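Local coordinates for Di-haem cytochrome c peroxidase family protein (Burkholderia thailandensis E264, PDB 6NX0) that carries two covalently bound c-type hemes, displays an atypically stable bis-Fe(IV) state and probably acts as a cytochrome c peroxidase, at residues Gly153-Arg158 / Ala334-Arg339; Leu372-Ile377 / Ala460-Leu465; Val108-Ala113 / Gln257-Ser262. All coordinates share one frame; numbering follows the deposited sequence.

In the fold
The three contacts are spread round the two hemes of this diheme peroxidase. Contacts 1 and 3 both concern the heme attached through C122 and C125: contact 1 holds a residue bonded to one of its propionates, and contact 3 places an aromatic side chain beside its axial ligand H126. Their centres are about 26 Å apart, and their segments alternate along the chain. Contact 2 borders the second heme, ligated by H305 and Y397; its centre lies about 26 Å from that of contact 1 and about 21 Å from that of contact 3. Contacts 2 and 3 come within about 7 Å at their nearest atoms without touching.

Contact 1 of 3, residues Gly153-Arg158 / Ala334-Arg339; sequences GHFSRR and ALPANR. With HEC (heme c), chain B.
L335 reaches the backbone of residues 153-158 with both of its methyl groups, one near each of two successive carbonyl oxygens. CD1 lies 4.1 Å from O of R157, and CD2 lies 4.3 Å from O of S156. With chi1 at -83° its CG stands beside the backbone N and anti to the carbonyl carbon, which carries the branched end to the opposing chain even though the bond to CB does not aim there. Next to it P336 turns its CG toward F155, 4.3 Å from CD1 and oblique to the phenyl ring. Only this F155-P336 touch is between apolar side chains. The backbone of 334-339 is held in its bend by N of N338 bonding to O of L335 at 2.9 Å.

Carboxylates hold two polar side chains of 153-158: exposed R157 forms a salt bridge with D208, and the OG of buried S156, beside the heme, is hydrogen-bonded to E211. R158 turns away from L335 toward the heme. Its arm is extended from CG to NE, and NH1 donates to propionate O2D of the heme at 2.8 Å with an N-H...O angle of 146°. The propionate carbon lies at the edge of the guanidinium, in its plane; NH1 also forms a salt bridge with D192, and D345 pairs with NE. The 334-339 loop, from the C-terminal cytochrome c region, therefore backs a strip of N-terminal chain that forms part of the heme propionate pocket, where R194, R368 and the backbone N atoms of F190 and S191 also bond to the heme.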
loop_
_atom_site.group_PDB
_atom_site.type_symbol
_atom_site.label_atom_id
_atom_site.label_comp_id
_atom_site.label_asym_id
_atom_site.label_seq_id
_atom_site.Cartn_x
_atom_site.Cartn_y
_atom_site.Cartn_z
ATOM N N GLY A 153 4.892 5.954 -22.534
ATOM C CA GLY A 153 5.950 4.982 -22.433
ATOM C C GLY A 153 6.679 4.946 -21.111
ATOM O O GLY A 153 7.632 4.173 -20.967
ATOM N N HIS A 154 6.280 5.757 -20.143
ATOM C CA HIS A 154 6.870 5.723 -18.816
ATOM C C HIS A 154 5.811 5.259 -17.832
ATOM O O HIS A 154 4.686 5.765 -17.842
ATOM C CB HIS A 154 7.421 7.091 -18.431
ATOM C CG HIS A 154 8.622 7.463 -19.232
ATOM N ND1 HIS A 154 9.905 7.249 -18.784
ATOM C CD2 HIS A 154 8.732 7.941 -20.495
ATOM C CE1 HIS A 154 10.760 7.627 -19.724
ATOM N NE2 HIS A 154 10.074 8.058 -20.764
ATOM N N PHE A 155 6.169 4.284 -17.003
ATOM C CA PHE A 155 5.253 3.726 -16.010
ATOM C C PHE A 155 5.950 3.589 -14.665
ATOM O O PHE A 155 7.174 3.456 -14.584
ATOM C CB PHE A 155 4.728 2.343 -16.449
ATOM C CG PHE A 155 4.038 2.360 -17.785
ATOM C CD1 PHE A 155 4.761 2.193 -18.947
ATOM C CD2 PHE A 155 2.672 2.549 -17.878
ATOM C CE1 PHE A 155 4.136 2.218 -20.172
ATOM C CE2 PHE A 155 2.040 2.573 -19.102
ATOM C CZ PHE A 155 2.784 2.426 -20.258
ATOM N N SER A 156 5.141 3.648 -13.611
ATOM C CA SER A 156 5.594 3.320 -12.267
ATOM C C SER A 156 6.268 1.953 -12.247
ATOM O O SER A 156 5.958 1.077 -13.053
ATOM C CB SER A 156 4.392 3.324 -11.306
ATOM O OG SER A 156 3.856 4.630 -11.167
ATOM N N ARG A 157 7.170 1.753 -11.273
ATOM C CA ARG A 157 7.832 0.458 -11.108
ATOM C C ARG A 157 6.967 -0.537 -10.341
ATOM O O ARG A 157 7.237 -1.749 -10.403
ATOM C CB ARG A 157 9.169 0.634 -10.389
ATOM C CG ARG A 157 10.211 1.373 -11.250
ATOM C CD ARG A 157 11.515 1.691 -10.494
ATOM N NE ARG A 157 11.316 2.174 -9.125
ATOM C CZ ARG A 157 11.218 3.453 -8.755
ATOM N NH1 ARG A 157 11.061 3.763 -7.472
ATOM N NH2 ARG A 157 11.263 4.422 -9.656
ATOM N N ARG A 158 5.939 -0.047 -9.647
ATOM C CA ARG A 158 5.012 -0.841 -8.870
ATOM C C ARG A 158 3.609 -0.304 -9.094
ATOM O O ARG A 158 3.420 0.788 -9.623
ATOM C CB ARG A 158 5.334 -0.807 -7.367
ATOM C CG ARG A 158 6.663 -1.448 -7.002
ATOM C CD ARG A 158 6.897 -1.528 -5.480
ATOM N NE ARG A 158 8.156 -2.191 -5.171
ATOM C CZ ARG A 158 9.049 -1.730 -4.304
ATOM N NH1 ARG A 158 8.800 -0.624 -3.595
ATOM N NH2 ARG A 158 10.186 -2.402 -4.133
ATOM N N ALA A 334 4.908 -8.026 -18.313
ATOM C CA ALA A 334 4.682 -6.809 -19.080
ATOM C C ALA A 334 5.263 -5.561 -18.412
ATOM O O ALA A 334 5.177 -4.468 -18.993
ATOM C CB ALA A 334 3.186 -6.622 -19.339
ATOM N N LEU A 335 5.843 -5.668 -17.218
ATOM C CA LEU A 335 6.502 -4.513 -16.623
ATOM C C LEU A 335 7.820 -4.215 -17.333
ATOM O O LEU A 335 8.625 -5.124 -17.531
ATOM C CB LEU A 335 6.797 -4.747 -15.146
ATOM C CG LEU A 335 5.709 -4.497 -14.135
ATOM C CD1 LEU A 335 6.198 -4.906 -12.751
ATOM C CD2 LEU A 335 5.300 -3.026 -14.088
ATOM N N PRO A 336 8.097 -2.949 -17.682
ATOM C CA PRO A 336 9.323 -2.643 -18.440
ATOM C C PRO A 336 10.606 -3.156 -17.811
ATOM O O PRO A 336 11.440 -3.740 -18.524
ATOM C CB PRO A 336 9.274 -1.114 -18.526
ATOM C CG PRO A 336 7.820 -0.804 -18.573
ATOM C CD PRO A 336 7.153 -1.813 -17.674
ATOM N N ALA A 337 10.779 -3.008 -16.498
ATOM C CA ALA A 337 12.037 -3.436 -15.886
ATOM C C ALA A 337 12.234 -4.937 -16.009
ATOM O O ALA A 337 13.380 -5.400 -16.005
ATOM C CB ALA A 337 12.104 -3.040 -14.407
ATOM N N ASN A 338 11.158 -5.695 -16.158
ATOM C CA ASN A 338 11.259 -7.140 -16.201
ATOM C C ASN A 338 11.676 -7.653 -17.570
ATOM O O ASN A 338 11.856 -8.863 -17.719
ATOM C CB ASN A 338 9.928 -7.768 -15.782
ATOM C CG ASN A 338 9.748 -7.793 -14.277
ATOM O OD1 ASN A 338 10.713 -7.655 -13.519
ATOM N ND2 ASN A 338 8.506 -7.963 -13.825
ATOM N N ARG A 339 11.842 -6.768 -18.564
ATOM C CA ARG A 339 12.416 -7.204 -19.832
ATOM C C ARG A 339 13.816 -7.742 -19.642
ATOM O O ARG A 339 14.266 -8.599 -20.416
ATOM C CB ARG A 339 12.444 -6.043 -20.828
ATOM C CG ARG A 339 11.103 -5.604 -21.326
ATOM C CD ARG A 339 11.265 -4.404 -22.262
ATOM N NE ARG A 339 11.816 -4.761 -23.575
ATOM C CZ ARG A 339 13.076 -4.566 -23.968
ATOM N NH1 ARG A 339 13.967 -4.013 -23.166
ATOM N NH2 ARG A 339 13.449 -4.942 -25.182
HETATM FE FE HEC B . 1.719 7.971 -5.067
HETATM C CHA HEC B . 2.605 5.213 -3.164
HETATM C CHB HEC B . 1.303 9.780 -2.224
HETATM C CHC HEC B . 1.801 10.888 -6.886
HETATM C CHD HEC B . 2.301 6.199 -7.963
HETATM N NA HEC B . 1.830 7.542 -3.085
HETATM C C1A HEC B . 2.242 6.359 -2.504
HETATM C C2A HEC B . 2.170 6.502 -1.077
HETATM C C3A HEC B . 1.703 7.733 -0.825
HETATM C C4A HEC B . 1.574 8.441 -2.072
HETATM C CMA HEC B . 1.544 8.389 0.542
HETATM C CAA HEC B . 2.567 5.418 -0.057
HETATM C CBA HEC B . 1.343 4.636 0.382
HETATM C CGA HEC B . 1.671 3.455 1.259
HETATM O O1A HEC B . 0.682 2.873 1.794
HETATM O O2A HEC B . 2.865 3.025 1.301
HETATM N NB HEC B . 1.607 9.955 -4.659
HETATM C C1B HEC B . 1.455 10.492 -3.387
HETATM C C2B HEC B . 1.425 11.925 -3.513
HETATM C C3B HEC B . 1.667 12.247 -4.788
HETATM C C4B HEC B . 1.745 11.012 -5.530
HETATM C CMB HEC B . 1.228 12.881 -2.332
HETATM C CAB HEC B . 1.713 13.643 -5.443
HETATM C CBB HEC B . 2.947 14.419 -4.919
HETATM N NC HEC B . 1.975 8.441 -7.032
HETATM C C1C HEC B . 1.921 9.719 -7.573
HETATM C C2C HEC B . 1.824 9.563 -9.007
HETATM C C3C HEC B . 1.924 8.272 -9.332
HETATM C C4C HEC B . 2.055 7.542 -8.087
HETATM C CMC HEC B . 1.525 10.721 -9.974
HETATM C CAC HEC B . 1.540 7.619 -10.672
HETATM C CBC HEC B . 2.532 7.982 -11.785
HETATM N ND HEC B . 2.282 6.063 -5.473
HETATM C C1D HEC B . 2.437 5.535 -6.770
HETATM C C2D HEC B . 2.931 4.188 -6.648
HETATM C C3D HEC B . 3.087 3.912 -5.196
HETATM C C4D HEC B . 2.663 5.107 -4.519
HETATM C CMD HEC B . 3.338 3.286 -7.797
HETATM C CAD HEC B . 3.629 2.624 -4.547
HETATM C CBD HEC B . 5.120 2.612 -4.793
HETATM C CGD HEC B . 5.868 1.632 -3.906
HETATM O O1D HEC B . 5.213 0.933 -3.102
HETATM O O2D HEC B . 7.112 1.538 -4.109
HETATM O O HOH W 1 3.900 8.138 -4.973
#

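Contact 2 of 3, residues Leu372-Ile377 / Ala460-Leu465. With HEC (heme c), chain C.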
loop_
_atom_site.group_PDB
_atom_site.type_symbol
_atom_site.label_atom_id
_atom_site.label_comp_id
_atom_site.label_asym_id
_atom_site.label_seq_id
_atom_site.Cartn_x
_atom_site.Cartn_y
_atom_site.Cartn_z
ATOM N N LEU A 372 -6.646 -4.084 3.100
ATOM C CA LEU A 372 -7.578 -4.574 2.091
ATOM C C LEU A 372 -8.839 -3.725 1.962
ATOM O O LEU A 372 -9.734 -4.089 1.184
ATOM C CB LEU A 372 -7.954 -6.038 2.398
ATOM C CG LEU A 372 -6.753 -6.995 2.424
ATOM C CD1 LEU A 372 -7.207 -8.429 2.664
ATOM C CD2 LEU A 372 -5.968 -6.903 1.132
ATOM N N ARG A 373 -8.959 -2.623 2.700
ATOM C CA ARG A 373 -10.123 -1.767 2.503
ATOM C C ARG A 373 -10.109 -1.218 1.084
ATOM O O ARG A 373 -9.071 -0.800 0.572
ATOM C CB ARG A 373 -10.153 -0.637 3.524
ATOM C CG ARG A 373 -10.458 -1.176 4.931
ATOM C CD ARG A 373 -10.265 -0.167 6.014
ATOM N NE ARG A 373 -10.837 -0.599 7.299
ATOM C CZ ARG A 373 -12.109 -0.446 7.636
ATOM N NH1 ARG A 373 -12.972 0.078 6.769
ATOM N NH2 ARG A 373 -12.536 -0.858 8.822
ATOM N N ASN A 374 -11.283 -1.244 0.455
ATOM C CA ASN A 374 -11.520 -0.828 -0.930
ATOM C C ASN A 374 -10.777 -1.668 -1.952
ATOM O O ASN A 374 -10.677 -1.268 -3.121
ATOM C CB ASN A 374 -11.225 0.655 -1.118
ATOM C CG ASN A 374 -12.146 1.487 -0.291
ATOM O OD1 ASN A 374 -13.362 1.517 -0.566
ATOM N ND2 ASN A 374 -11.616 2.137 0.732
ATOM N N VAL A 375 -10.327 -2.869 -1.576
ATOM C CA VAL A 375 -9.590 -3.705 -2.530
ATOM C C VAL A 375 -10.438 -4.042 -3.746
ATOM O O VAL A 375 -9.921 -4.145 -4.865
ATOM C CB VAL A 375 -9.049 -4.969 -1.820
ATOM C CG1 VAL A 375 -10.174 -5.902 -1.399
ATOM C CG2 VAL A 375 -7.994 -5.682 -2.702
ATOM N N ALA A 376 -11.760 -4.171 -3.572
ATOM C CA ALA A 376 -12.591 -4.694 -4.651
ATOM C C ALA A 376 -12.851 -3.695 -5.779
ATOM O O ALA A 376 -13.484 -4.070 -6.773
ATOM C CB ALA A 376 -13.922 -5.172 -4.068
ATOM N N ILE A 377 -12.377 -2.447 -5.676
ATOM C CA ILE A 377 -12.529 -1.458 -6.743
ATOM C C ILE A 377 -11.235 -1.230 -7.500
ATOM O O ILE A 377 -11.214 -0.417 -8.442
ATOM C CB ILE A 377 -13.079 -0.113 -6.216
ATOM C CG1 ILE A 377 -12.059 0.635 -5.344
ATOM C CG2 ILE A 377 -14.388 -0.316 -5.467
ATOM C CD1 ILE A 377 -12.526 1.983 -4.867
ATOM N N ALA A 460 -18.556 3.514 1.223
ATOM C CA ALA A 460 -19.873 3.683 0.619
ATOM C C ALA A 460 -19.827 4.436 -0.708
ATOM O O ALA A 460 -20.596 4.115 -1.631
ATOM C CB ALA A 460 -20.788 4.415 1.597
ATOM N N ARG A 461 -18.971 5.460 -0.803
ATOM C CA ARG A 461 -18.848 6.285 -2.007
ATOM C C ARG A 461 -18.518 5.464 -3.246
ATOM O O ARG A 461 -18.802 5.900 -4.370
ATOM C CB ARG A 461 -17.754 7.355 -1.795
ATOM C CG ARG A 461 -17.469 8.249 -2.993
ATOM C CD ARG A 461 -16.478 9.332 -2.593
ATOM N NE ARG A 461 -16.068 10.186 -3.706
ATOM C CZ ARG A 461 -15.116 11.114 -3.623
ATOM N NH1 ARG A 461 -14.457 11.295 -2.487
ATOM N NH2 ARG A 461 -14.816 11.856 -4.684
ATOM N N TYR A 462 -17.897 4.301 -3.073
ATOM C CA TYR A 462 -17.259 3.611 -4.188
ATOM C C TYR A 462 -17.879 2.270 -4.544
ATOM O O TYR A 462 -17.336 1.581 -5.416
ATOM C CB TYR A 462 -15.771 3.388 -3.878
ATOM C CG TYR A 462 -15.080 4.640 -3.411
ATOM C CD1 TYR A 462 -14.920 5.720 -4.267
ATOM C CD2 TYR A 462 -14.577 4.738 -2.126
ATOM C CE1 TYR A 462 -14.273 6.867 -3.854
ATOM C CE2 TYR A 462 -13.925 5.889 -1.701
ATOM C CZ TYR A 462 -13.786 6.944 -2.573
ATOM O OH TYR A 462 -13.125 8.088 -2.147
ATOM N N VAL A 463 -19.002 1.870 -3.920
ATOM C CA VAL A 463 -19.508 0.508 -4.129
ATOM C C VAL A 463 -19.872 0.254 -5.578
ATOM O O VAL A 463 -19.759 -0.881 -6.053
ATOM C CB VAL A 463 -20.701 0.197 -3.208
ATOM C CG1 VAL A 463 -20.254 0.157 -1.753
ATOM C CG2 VAL A 463 -21.815 1.193 -3.416
ATOM N N GLY A 464 -20.261 1.301 -6.312
ATOM C CA GLY A 464 -20.625 1.153 -7.717
ATOM C C GLY A 464 -19.475 0.804 -8.638
ATOM O O GLY A 464 -19.715 0.416 -9.786
ATOM N N LEU A 465 -18.235 0.919 -8.171
ATOM C CA LEU A 465 -17.102 0.546 -8.992
ATOM C C LEU A 465 -16.715 -0.917 -8.858
ATOM O O LEU A 465 -15.896 -1.406 -9.641
ATOM C CB LEU A 465 -15.877 1.404 -8.641
ATOM C CG LEU A 465 -15.986 2.905 -8.911
ATOM C CD1 LEU A 465 -14.678 3.596 -8.514
ATOM C CD2 LEU A 465 -16.319 3.143 -10.367
HETATM FE FE HEC C . -2.589 -11.219 1.495
HETATM C CHA HEC C . -1.589 -8.847 -0.768
HETATM C CHB HEC C . -5.769 -11.128 0.202
HETATM C CHC HEC C . -3.427 -14.026 3.280
HETATM C CHD HEC C . 0.436 -11.100 3.071
HETATM N NA HEC C . -3.513 -10.145 0.043
HETATM C C1A HEC C . -2.911 -9.178 -0.740
HETATM C C2A HEC C . -3.887 -8.750 -1.707
HETATM C C3A HEC C . -5.060 -9.302 -1.373
HETATM C C4A HEC C . -4.850 -10.200 -0.265
HETATM C CMA HEC C . -6.375 -9.220 -2.143
HETATM C CAA HEC C . -3.662 -7.643 -2.762
HETATM C CBA HEC C . -4.003 -6.272 -2.203
HETATM C CGA HEC C . -3.699 -5.108 -3.115
HETATM O O1A HEC C . -3.819 -3.959 -2.592
HETATM O O2A HEC C . -3.086 -5.284 -4.205
HETATM N NB HEC C . -4.251 -12.338 1.732
HETATM C C1B HEC C . -5.490 -12.087 1.137
HETATM C C2B HEC C . -6.421 -13.109 1.579
HETATM C C3B HEC C . -5.776 -13.960 2.375
HETATM C C4B HEC C . -4.416 -13.459 2.520
HETATM C CMB HEC C . -7.925 -13.126 1.200
HETATM C CAB HEC C . -6.281 -15.284 3.002
HETATM C CBB HEC C . -6.721 -16.273 1.898
HETATM N NC HEC C . -1.708 -12.300 2.955
HETATM C C1C HEC C . -2.199 -13.467 3.507
HETATM C C2C HEC C . -1.211 -13.961 4.425
HETATM C C3C HEC C . -0.183 -13.102 4.445
HETATM C C4C HEC C . -0.455 -12.055 3.490
HETATM C CMC HEC C . -1.458 -15.225 5.278
HETATM C CAC HEC C . 0.983 -13.074 5.446
HETATM C CBC HEC C . 1.804 -14.369 5.270
HETATM N ND HEC C . -0.919 -10.123 1.228
HETATM C C1D HEC C . 0.238 -10.261 2.003
HETATM C C2D HEC C . 1.284 -9.507 1.377
HETATM C C3D HEC C . 0.707 -8.894 0.160
HETATM C C4D HEC C . -0.680 -9.272 0.153
HETATM C CMD HEC C . 2.729 -9.354 1.840
HETATM C CAD HEC C . 1.443 -8.026 -0.869
HETATM C CBD HEC C . 2.113 -8.950 -1.866
HETATM C CGD HEC C . 2.533 -8.204 -3.107
HETATM O O1D HEC C . 2.118 -7.030 -3.275
HETATM O O2D HEC C . 3.139 -8.858 -4.005
#
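Residues L372 to V375 form a type II beta turn, closed by V375 N bonding to O of L372 at 3.1 Å, with N374 at a positive phi of 63°; a short 3-10 segment, 375-377, follows directly. The partner 460-465 is also 3-10, L465 N donating to O of Y462 at 3.0 Å. The two backbones come nearest at I377 and L465, whose CA atoms are 5.5 Å apart.

I377 fills the gap between them. Its CG1 sits between the backbone N and the carbonyl carbon (chi1 70°), which sends CD1 to the side chain of Y462 and leaves CG2 against L465 and the Y462 carbonyl: CD1 rests 3.7 Å from CB of Y462, and CG2 lies 3.9 Å from CB of L465. I377 CG2 is also 3.5 Å from O of Y462. N374 meets the tyrosine with its amide nearly perpendicular to the ring, 88° between planes, OD1 lying 3.8 Å from CD2. From the opposite end of 372-377, L372 lays CD2 3.6 Å from C3A of the second heme.

The contact is thus mostly apolar, with N374 OD1 and Y462 O at its border. Between the segments it is van der Waals, while N374 is hydrogen-bonded to L457 and, through OD1, to D459 N just ahead of 460-465, which probably helps set the amide; the bond to P128 O anchors the phenol oxygen.

Contact 3 of 3, residues Val108-Ala113 / Gln257-Ser262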
loop_
_atom_site.group_PDB
_atom_site.type_symbol
_atom_site.label_atom_id
_atom_site.label_comp_id
_atom_site.label_asym_id
_atom_site.label_seq_id
_atom_site.Cartn_x
_atom_site.Cartn_y
_atom_site.Cartn_z
ATOM N N VAL A 108 -2.080 21.031 -3.145
ATOM C CA VAL A 108 -0.910 20.389 -3.745
ATOM C C VAL A 108 -1.317 19.100 -4.441
ATOM O O VAL A 108 -0.890 18.810 -5.566
ATOM C CB VAL A 108 0.156 20.122 -2.658
ATOM C CG1 VAL A 108 1.295 19.303 -3.200
ATOM C CG2 VAL A 108 0.664 21.453 -2.065
ATOM N N PHE A 109 -2.142 18.296 -3.767
ATOM C CA PHE A 109 -2.508 16.979 -4.288
ATOM C C PHE A 109 -3.163 17.045 -5.654
ATOM O O PHE A 109 -2.979 16.140 -6.479
ATOM C CB PHE A 109 -3.448 16.302 -3.301
ATOM C CG PHE A 109 -3.622 14.820 -3.520
ATOM C CD1 PHE A 109 -4.608 14.335 -4.356
ATOM C CD2 PHE A 109 -2.789 13.928 -2.889
ATOM C CE1 PHE A 109 -4.772 12.970 -4.529
ATOM C CE2 PHE A 109 -2.945 12.556 -3.054
ATOM C CZ PHE A 109 -3.928 12.083 -3.874
ATOM N N PHE A 110 -3.923 18.100 -5.924
ATOM C CA PHE A 110 -4.668 18.208 -7.167
ATOM C C PHE A 110 -4.038 19.165 -8.175
ATOM O O PHE A 110 -4.643 19.413 -9.228
ATOM C CB PHE A 110 -6.120 18.618 -6.849
ATOM C CG PHE A 110 -6.917 17.497 -6.265
ATOM C CD1 PHE A 110 -7.495 16.552 -7.092
ATOM C CD2 PHE A 110 -7.028 17.341 -4.897
ATOM C CE1 PHE A 110 -8.214 15.477 -6.555
ATOM C CE2 PHE A 110 -7.725 16.279 -4.354
ATOM C CZ PHE A 110 -8.322 15.341 -5.183
ATOM N N ASP A 111 -2.808 19.642 -7.924
ATOM C CA ASP A 111 -2.176 20.631 -8.792
ATOM C C ASP A 111 -1.486 19.955 -9.973
ATOM O O ASP A 111 -0.464 19.290 -9.778
ATOM C CB ASP A 111 -1.187 21.461 -7.995
ATOM C CG ASP A 111 -0.670 22.655 -8.763
ATOM O OD1 ASP A 111 -0.690 22.635 -10.016
ATOM O OD2 ASP A 111 -0.237 23.624 -8.110
ATOM N N PRO A 112 -1.993 20.094 -11.199
ATOM C CA PRO A 112 -1.390 19.413 -12.354
ATOM C C PRO A 112 -0.144 20.099 -12.888
ATOM O O PRO A 112 0.465 19.603 -13.838
ATOM C CB PRO A 112 -2.525 19.447 -13.389
ATOM C CG PRO A 112 -3.229 20.762 -13.078
ATOM C CD PRO A 112 -3.143 20.943 -11.592
ATOM N N ALA A 113 0.249 21.226 -12.322
ATOM C CA ALA A 113 1.480 21.874 -12.737
ATOM C C ALA A 113 2.717 21.205 -12.163
ATOM O O ALA A 113 3.833 21.550 -12.568
ATOM C CB ALA A 113 1.470 23.349 -12.311
ATOM N N GLN A 257 1.169 15.790 4.535
ATOM C CA GLN A 257 0.914 15.004 5.732
ATOM C C GLN A 257 -0.391 15.427 6.396
ATOM O O GLN A 257 -1.207 14.585 6.780
ATOM C CB GLN A 257 2.109 15.157 6.675
ATOM C CG GLN A 257 2.226 14.117 7.755
ATOM C CD GLN A 257 3.633 14.145 8.352
ATOM O OE1 GLN A 257 4.555 13.430 7.900
ATOM N NE2 GLN A 257 3.821 15.020 9.333
ATOM N N ALA A 258 -0.637 16.733 6.502
ATOM C CA ALA A 258 -1.878 17.192 7.109
ATOM C C ALA A 258 -3.089 16.738 6.309
ATOM O O ALA A 258 -4.102 16.336 6.883
ATOM C CB ALA A 258 -1.874 18.713 7.241
ATOM N N TYR A 259 -3.020 16.824 4.974
ATOM C CA TYR A 259 -4.162 16.394 4.175
ATOM C C TYR A 259 -4.396 14.901 4.329
ATOM O O TYR A 259 -5.525 14.457 4.575
ATOM C CB TYR A 259 -3.967 16.760 2.701
ATOM C CG TYR A 259 -5.018 16.185 1.759
ATOM C CD1 TYR A 259 -6.368 16.319 2.018
ATOM C CD2 TYR A 259 -4.640 15.540 0.593
ATOM C CE1 TYR A 259 -7.317 15.826 1.132
ATOM C CE2 TYR A 259 -5.566 15.042 -0.280
ATOM C CZ TYR A 259 -6.911 15.180 -0.009
ATOM O OH TYR A 259 -7.855 14.697 -0.897
ATOM N N LEU A 260 -3.336 14.108 4.194
ATOM C CA LEU A 260 -3.522 12.668 4.235
ATOM C C LEU A 260 -3.861 12.158 5.623
ATOM O O LEU A 260 -4.340 11.029 5.740
ATOM C CB LEU A 260 -2.280 11.965 3.687
ATOM C CG LEU A 260 -1.979 12.286 2.210
ATOM C CD1 LEU A 260 -0.748 11.544 1.708
ATOM C CD2 LEU A 260 -3.185 11.963 1.316
ATOM N N GLN A 261 -3.643 12.947 6.673
ATOM C CA GLN A 261 -4.049 12.535 8.015
ATOM C C GLN A 261 -5.417 13.082 8.410
ATOM O O GLN A 261 -5.899 12.772 9.506
ATOM C CB GLN A 261 -2.993 12.959 9.059
ATOM C CG GLN A 261 -1.638 12.231 8.894
ATOM C CD GLN A 261 -0.497 12.752 9.773
ATOM O OE1 GLN A 261 0.619 12.210 9.731
ATOM N NE2 GLN A 261 -0.762 13.793 10.559
ATOM N N SER A 262 -6.073 13.854 7.549
ATOM C CA SER A 262 -7.364 14.416 7.899
ATOM C C SER A 262 -8.417 13.313 7.936
ATOM O O SER A 262 -8.288 12.253 7.315
ATOM C CB SER A 262 -7.755 15.528 6.922
ATOM O OG SER A 262 -8.029 15.044 5.618
#
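F109 and Y259 meet as an offset edge-to-face pair where helix 99-109 and helix 245-260 both run out, consistent with the packing of first and last helices in the cytochrome c fold. The tyrosine supplies the edge and the phenylalanine the face. CE2 of Y259 comes over one face of F109, 3.8 Å from its CG and 3.9 Å from its CB, so the contact falls toward the root of the phenyl ring and not over its middle. The centroids are 5.5 Å apart and the planes make an angle of 67°. In both residues CG stands anti to the backbone N, and for F109 (chi1 -165°) this carries the ring off its helix end toward helix 245-260.

F110 approaches the same tyrosine differently. Its CE2 lies 3.8 Å from OH of Y259, with the oxygen at the ring edge, close to the ring plane, and the two side chains cross at about a right angle. One face of F110 is covered by CD1 of F109, offset toward the rim. A longer apolar contact is made by L260, whose CD2 is 4.4 Å from CE2 of F109.

The pair stands next to the first heme: F109 packs against C122, one of its covalent anchors, and lies close to the axial ligand H126, while L260 also approaches the heme. Y259 also touches F132. Beyond F110 the chain enters an Asx turn, D111 OD1 accepting from A113 N at 2.9 Å. At the end of helix 245-260, S262 closes back on Y259 O, which takes a bond from S262 N and another from S262 OG; the hydroxyl lies in the carbonyl plane at 2.8 Å, with a C=O...O angle of 145°.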